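Putative prolyl-tRNA synthetase (Leishmania major, PDB 5XIL) probably catalyses the ATP-dependent attachment of L-proline to tRNA(Pro), this chain being its C-terminal portion with the catalytic core, anticodon-binding and zinc-binding C-terminal regions. Local coordinates at residues 415-419 with 420-424; 439-442 with 443-447. All blocks are in the same frame, centred on the assembly; numbering follows the deposited sequence. Where two conformers were deposited one is given.

Contact 1 (415-419 with 420-424); sequences VRVTE and WTEFV
The ring of F423 is approached obliquely by V417, whose CG1 lies 4.4 Å from CD2, while W420 lies over one of its faces, CZ3 being 3.5 Å above the plane. W420 and F423 overlap near their rims, with F423 CB over one face of the indole. Beyond the pair, F423 meets F508 edge-to-face and W420 NE1 is bonded to E454. V417 and E422 come together from opposite directions, CG1 of V417 lying 3.3 Å from CG of E422. A branched apolar residue suits this place because it meets both a methylene chain and an aromatic ring.

The carboxylate of E422 turns back on the loop before it, and its OE2 accepts the backbone N of T418 at 3.2 Å. That donor arrives on the anti side of the group, 15° out of its plane. A second, weak bond reaches the same OE2 from E419 N, at 3.3 Å. The side chain was modelled in two conformers, so this bridge describes one of them. With chi1 of E422 at 64°, CG stands between the backbone N and the carbonyl carbon, pressed against E419 O, and the extended chain beyond it carries the carboxylate to the two amides. E419 bends the other way: its OE2 accepts T418 OG1 at 2.8 Å, which holds the threonine hydroxyl and the carboxylate together. The OE2 atoms of E419 and E422 lie 5.4 Å apart, where their like charges would probably disfavour each other.

The backbone bond from E422 N to E419 O, 3.0 Å long, closes a type I beta turn over W420 and T421. It joins strand 414-416 to helix 423-428, which leads to the parallel strand 432-437; E419 and E492 form a magnesium site in a structure of this protein, though that ion is not bound to this chain here.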
loop_
_atom_site.group_PDB
_atom_site.type_symbol
_atom_site.label_atom_id
_atom_site.label_comp_id
_atom_site.label_asym_id
_atom_site.label_seq_id
_atom_site.Cartn_x
_atom_site.Cartn_y
_atom_site.Cartn_z
ATOM N N VAL A 415 28.033 25.568 -7.170
ATOM C CA VAL A 415 28.975 26.613 -7.548
ATOM C C VAL A 415 29.516 26.401 -8.953
ATOM O O VAL A 415 30.036 25.338 -9.252
ATOM C CB VAL A 415 30.125 26.670 -6.531
ATOM C CG1 VAL A 415 31.135 27.719 -6.904
ATOM C CG2 VAL A 415 29.567 26.905 -5.092
ATOM N N ARG A 416 29.358 27.371 -9.853
ATOM C CA ARG A 416 29.852 27.211 -11.237
ATOM C C ARG A 416 31.363 27.575 -11.310
ATOM O O ARG A 416 31.713 28.745 -11.152
ATOM C CB ARG A 416 28.965 27.996 -12.208
ATOM C CG ARG A 416 28.713 27.259 -13.517
ATOM C CD ARG A 416 27.416 27.691 -14.202
ATOM N NE ARG A 416 27.463 28.916 -15.006
ATOM C CZ ARG A 416 26.840 30.050 -14.667
ATOM N NH1 ARG A 416 26.169 30.102 -13.501
ATOM N NH2 ARG A 416 26.886 31.137 -15.460
ATOM N N VAL A 417 32.206 26.550 -11.596
ATOM C CA VAL A 417 33.629 26.529 -11.517
ATOM C C VAL A 417 34.166 26.419 -12.950
ATOM O O VAL A 417 33.798 25.490 -13.653
ATOM C CB VAL A 417 34.165 25.389 -10.683
ATOM C CG1 VAL A 417 35.700 25.221 -10.776
ATOM C CG2 VAL A 417 33.783 25.559 -9.225
ATOM N N THR A 418 34.992 27.341 -13.374
ATOM C CA THR A 418 35.623 27.220 -14.706
ATOM C C THR A 418 37.114 27.010 -14.719
ATOM O O THR A 418 37.669 26.787 -15.796
ATOM C CB THR A 418 35.404 28.482 -15.504
ATOM O OG1 THR A 418 35.957 29.577 -14.777
ATOM C CG2 THR A 418 33.950 28.745 -15.678
ATOM N N GLU A 419 37.778 27.186 -13.585
ATOM C CA GLU A 419 39.185 26.956 -13.444
ATOM C C GLU A 419 39.505 25.759 -12.529
ATOM O O GLU A 419 39.086 25.706 -11.369
ATOM C CB GLU A 419 39.843 28.249 -12.931
ATOM C CG GLU A 419 39.251 29.545 -13.531
ATOM C CD GLU A 419 39.477 29.750 -15.030
ATOM O OE1 GLU A 419 40.655 29.579 -15.418
ATOM O OE2 GLU A 419 38.517 30.082 -15.813
ATOM N N TRP A 420 40.383 24.853 -13.000
ATOM C CA TRP A 420 40.704 23.689 -12.261
ATOM C C TRP A 420 41.153 24.022 -10.832
ATOM O O TRP A 420 40.866 23.284 -9.923
ATOM C CB TRP A 420 41.707 22.754 -12.981
ATOM C CG TRP A 420 42.047 21.665 -12.062
ATOM C CD1 TRP A 420 43.148 21.549 -11.284
ATOM C CD2 TRP A 420 41.156 20.587 -11.638
ATOM N NE1 TRP A 420 43.048 20.463 -10.501
ATOM C CE2 TRP A 420 41.837 19.850 -10.689
ATOM C CE3 TRP A 420 39.908 20.153 -12.043
ATOM C CZ2 TRP A 420 41.269 18.746 -10.042
ATOM C CZ3 TRP A 420 39.353 19.060 -11.408
ATOM C CH2 TRP A 420 40.056 18.346 -10.447
ATOM N N THR A 421 41.895 25.119 -10.645
ATOM C CA THR A 421 42.505 25.364 -9.375
ATOM C C THR A 421 41.478 25.676 -8.299
ATOM O O THR A 421 41.792 25.586 -7.136
ATOM C CB THR A 421 43.531 26.536 -9.392
ATOM O OG1 THR A 421 43.000 27.637 -10.154
ATOM C CG2 THR A 421 44.814 26.133 -10.004
ATOM N N GLU A 422 40.286 26.065 -8.692
ATOM C CA GLU A 422 39.232 26.360 -7.731
ATOM C C GLU A 422 38.318 25.171 -7.429
ATOM O O GLU A 422 37.433 25.288 -6.559
ATOM C CB GLU A 422 38.433 27.611 -8.179
ATOM C CG GLU A 422 37.664 27.510 -9.476
ATOM C CD GLU A 422 36.979 28.812 -9.910
ATOM O OE1 GLU A 422 36.971 29.787 -9.091
ATOM O OE2 GLU A 422 36.433 28.874 -11.029
ATOM N N PHE A 423 38.538 24.055 -8.120
ATOM C CA PHE A 423 37.658 22.859 -8.039
ATOM C C PHE A 423 37.738 22.201 -6.680
ATOM O O PHE A 423 36.739 22.149 -5.954
ATOM C CB PHE A 423 38.063 21.854 -9.117
ATOM C CG PHE A 423 37.058 20.722 -9.350
ATOM C CD1 PHE A 423 37.077 19.594 -8.566
ATOM C CD2 PHE A 423 36.118 20.840 -10.372
ATOM C CE1 PHE A 423 36.150 18.567 -8.778
ATOM C CE2 PHE A 423 35.183 19.854 -10.615
ATOM C CZ PHE A 423 35.216 18.696 -9.823
ATOM N N VAL A 424 38.900 21.729 -6.272
ATOM C CA VAL A 424 38.988 21.098 -4.950
ATOM C C VAL A 424 38.736 22.021 -3.750
ATOM O O VAL A 424 38.132 21.627 -2.764
ATOM C CB VAL A 424 40.289 20.308 -4.737
ATOM C CG1 VAL A 424 40.406 19.776 -3.314
ATOM C CG2 VAL A 424 40.297 19.109 -5.695
#

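Contact 2 (439-442 with 443-447). With ZN (zinc ion), chain B.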
loop_
_atom_site.group_PDB
_atom_site.type_symbol
_atom_site.label_atom_id
_atom_site.label_comp_id
_atom_site.label_asym_id
_atom_site.label_seq_id
_atom_site.Cartn_x
_atom_site.Cartn_y
_atom_site.Cartn_z
ATOM N N GLY A 439 32.487 16.181 -22.614
ATOM C CA GLY A 439 31.693 14.997 -22.737
ATOM C C GLY A 439 32.485 13.724 -22.801
ATOM O O GLY A 439 31.906 12.633 -22.862
ATOM N N ALA A 440 33.816 13.810 -22.793
ATOM C CA ALA A 440 34.641 12.587 -22.850
ATOM C C ALA A 440 34.729 11.887 -21.519
ATOM O O ALA A 440 34.995 12.534 -20.504
ATOM C CB ALA A 440 36.050 12.945 -23.328
ATOM N N MET A 441 34.536 10.567 -21.498
ATOM C CA MET A 441 34.702 9.794 -20.261
ATOM C C MET A 441 36.046 9.925 -19.610
ATOM O O MET A 441 36.174 9.926 -18.365
ATOM C CB MET A 441 34.426 8.304 -20.512
ATOM C CG MET A 441 34.132 7.539 -19.256
ATOM S SD MET A 441 33.772 5.823 -19.633
ATOM C CE MET A 441 32.105 5.973 -20.255
ATOM N N GLU A 442 37.093 9.994 -20.427
ATOM C CA GLU A 442 38.443 10.150 -19.926
ATOM C C GLU A 442 38.589 11.383 -18.985
ATOM O O GLU A 442 39.291 11.361 -17.978
ATOM C CB GLU A 442 39.387 10.317 -21.138
ATOM C CG GLU A 442 39.238 9.201 -22.164
ATOM C CD GLU A 442 38.361 9.586 -23.355
ATOM O OE1 GLU A 442 38.942 9.967 -24.403
ATOM O OE2 GLU A 442 37.122 9.472 -23.277
ATOM N N CYS A 443 37.919 12.464 -19.371
ATOM C CA CYS A 443 37.984 13.729 -18.643
ATOM C C CYS A 443 37.268 13.614 -17.307
ATOM O O CYS A 443 37.787 14.060 -16.284
ATOM C CB CYS A 443 37.415 14.863 -19.455
ATOM S SG CYS A 443 38.354 15.243 -21.019
ATOM N N GLU A 444 36.104 12.985 -17.325
ATOM C CA GLU A 444 35.383 12.638 -16.065
ATOM C C GLU A 444 36.231 11.816 -15.132
ATOM O O GLU A 444 36.273 12.053 -13.898
ATOM C CB GLU A 444 34.086 11.902 -16.426
ATOM C CG GLU A 444 33.260 11.414 -15.296
ATOM C CD GLU A 444 31.912 10.876 -15.802
ATOM O OE1 GLU A 444 31.687 10.794 -17.066
ATOM O OE2 GLU A 444 31.064 10.562 -14.925
ATOM N N ASN A 445 36.923 10.838 -15.685
ATOM C CA ASN A 445 37.803 10.002 -14.883
ATOM C C ASN A 445 38.985 10.804 -14.259
ATOM O O ASN A 445 39.381 10.588 -13.120
ATOM C CB ASN A 445 38.357 8.897 -15.806
ATOM C CG ASN A 445 37.415 7.713 -15.931
ATOM O OD1 ASN A 445 36.645 7.424 -15.040
ATOM N ND2 ASN A 445 37.495 7.005 -17.032
ATOM N N GLN A 446 39.575 11.681 -15.072
ATOM C CA GLN A 446 40.669 12.505 -14.628
ATOM C C GLN A 446 40.217 13.463 -13.485
ATOM O O GLN A 446 40.890 13.608 -12.474
ATOM C CB GLN A 446 41.195 13.338 -15.776
ATOM C CG GLN A 446 42.592 13.879 -15.444
ATOM C CD GLN A 446 43.045 14.958 -16.368
ATOM O OE1 GLN A 446 42.928 14.835 -17.601
ATOM N NE2 GLN A 446 43.579 16.038 -15.799
ATOM N N VAL A 447 39.038 14.055 -13.650
ATOM C CA VAL A 447 38.497 14.900 -12.557
ATOM C C VAL A 447 38.439 14.131 -11.236
ATOM O O VAL A 447 38.874 14.641 -10.198
ATOM C CB VAL A 447 37.155 15.488 -12.956
ATOM C CG1 VAL A 447 36.474 16.127 -11.724
ATOM C CG2 VAL A 447 37.335 16.483 -14.084
HETATM ZN ZN ZN B . 37.493 17.099 -21.815
#
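A zinc site is built into the start of helix 441-455, where A440 holds the N-cap position and C443 stands in the first turn. C443 SG binds the zinc ion at 2.2 Å, and C438 SG and C493 SG are among the other ligand atoms. Cysteine fits because its short thiolate reaches the metal directly from the helix: with chi1 at -64°, SG lies beside its own backbone N and anti to the carbonyl carbon. The small methyl of A440 packs next to it, CB being 4.0 Å from SG.

A440 O receives weak bonds from C443 N and E444 N, and W437 NE1 donates to it as well, so the first turn is tied to strand 432-437. Regular helical bonding follows: N445 N to M441 O is 2.9 Å, and Q446 N to E442 O is equally long. The N445 amide crosses the M441 side chain obliquely, ND2 coming 4.1 Å from CG. Its OD1 is held by K202, whereas buried E444 uses OE2 to bond T476 and T200, which gives that oxygen two hydroxyl partners and would probably ease the burial of an acid.

Bonding to zinc beside the start of a helix would be expected to favour the thiolate form of C443, whose sulfur shares the metal with C438 and C493.

Contacts 1 and 2 follow one another along the chain in the zinc-binding C-terminal region, their centres about 15 Å apart, and they meet where the aromatic pair of contact 1 reaches V447, which makes no side-chain contact within contact 2. F423 CZ packs 3.4 Å from V447 CG1, and W420 CH2 approaches V447 O at 3.9 Å, so the pair lies against helix 441-455 one turn beyond the zinc-binding cysteine. Strand 432-437 connects the two: it pairs with the strand of contact 1 and brings W437 to the helix start of contact 2. C443 binds the zinc ion here, whereas E419 belongs to a magnesium site whose ion is not bound to this chain.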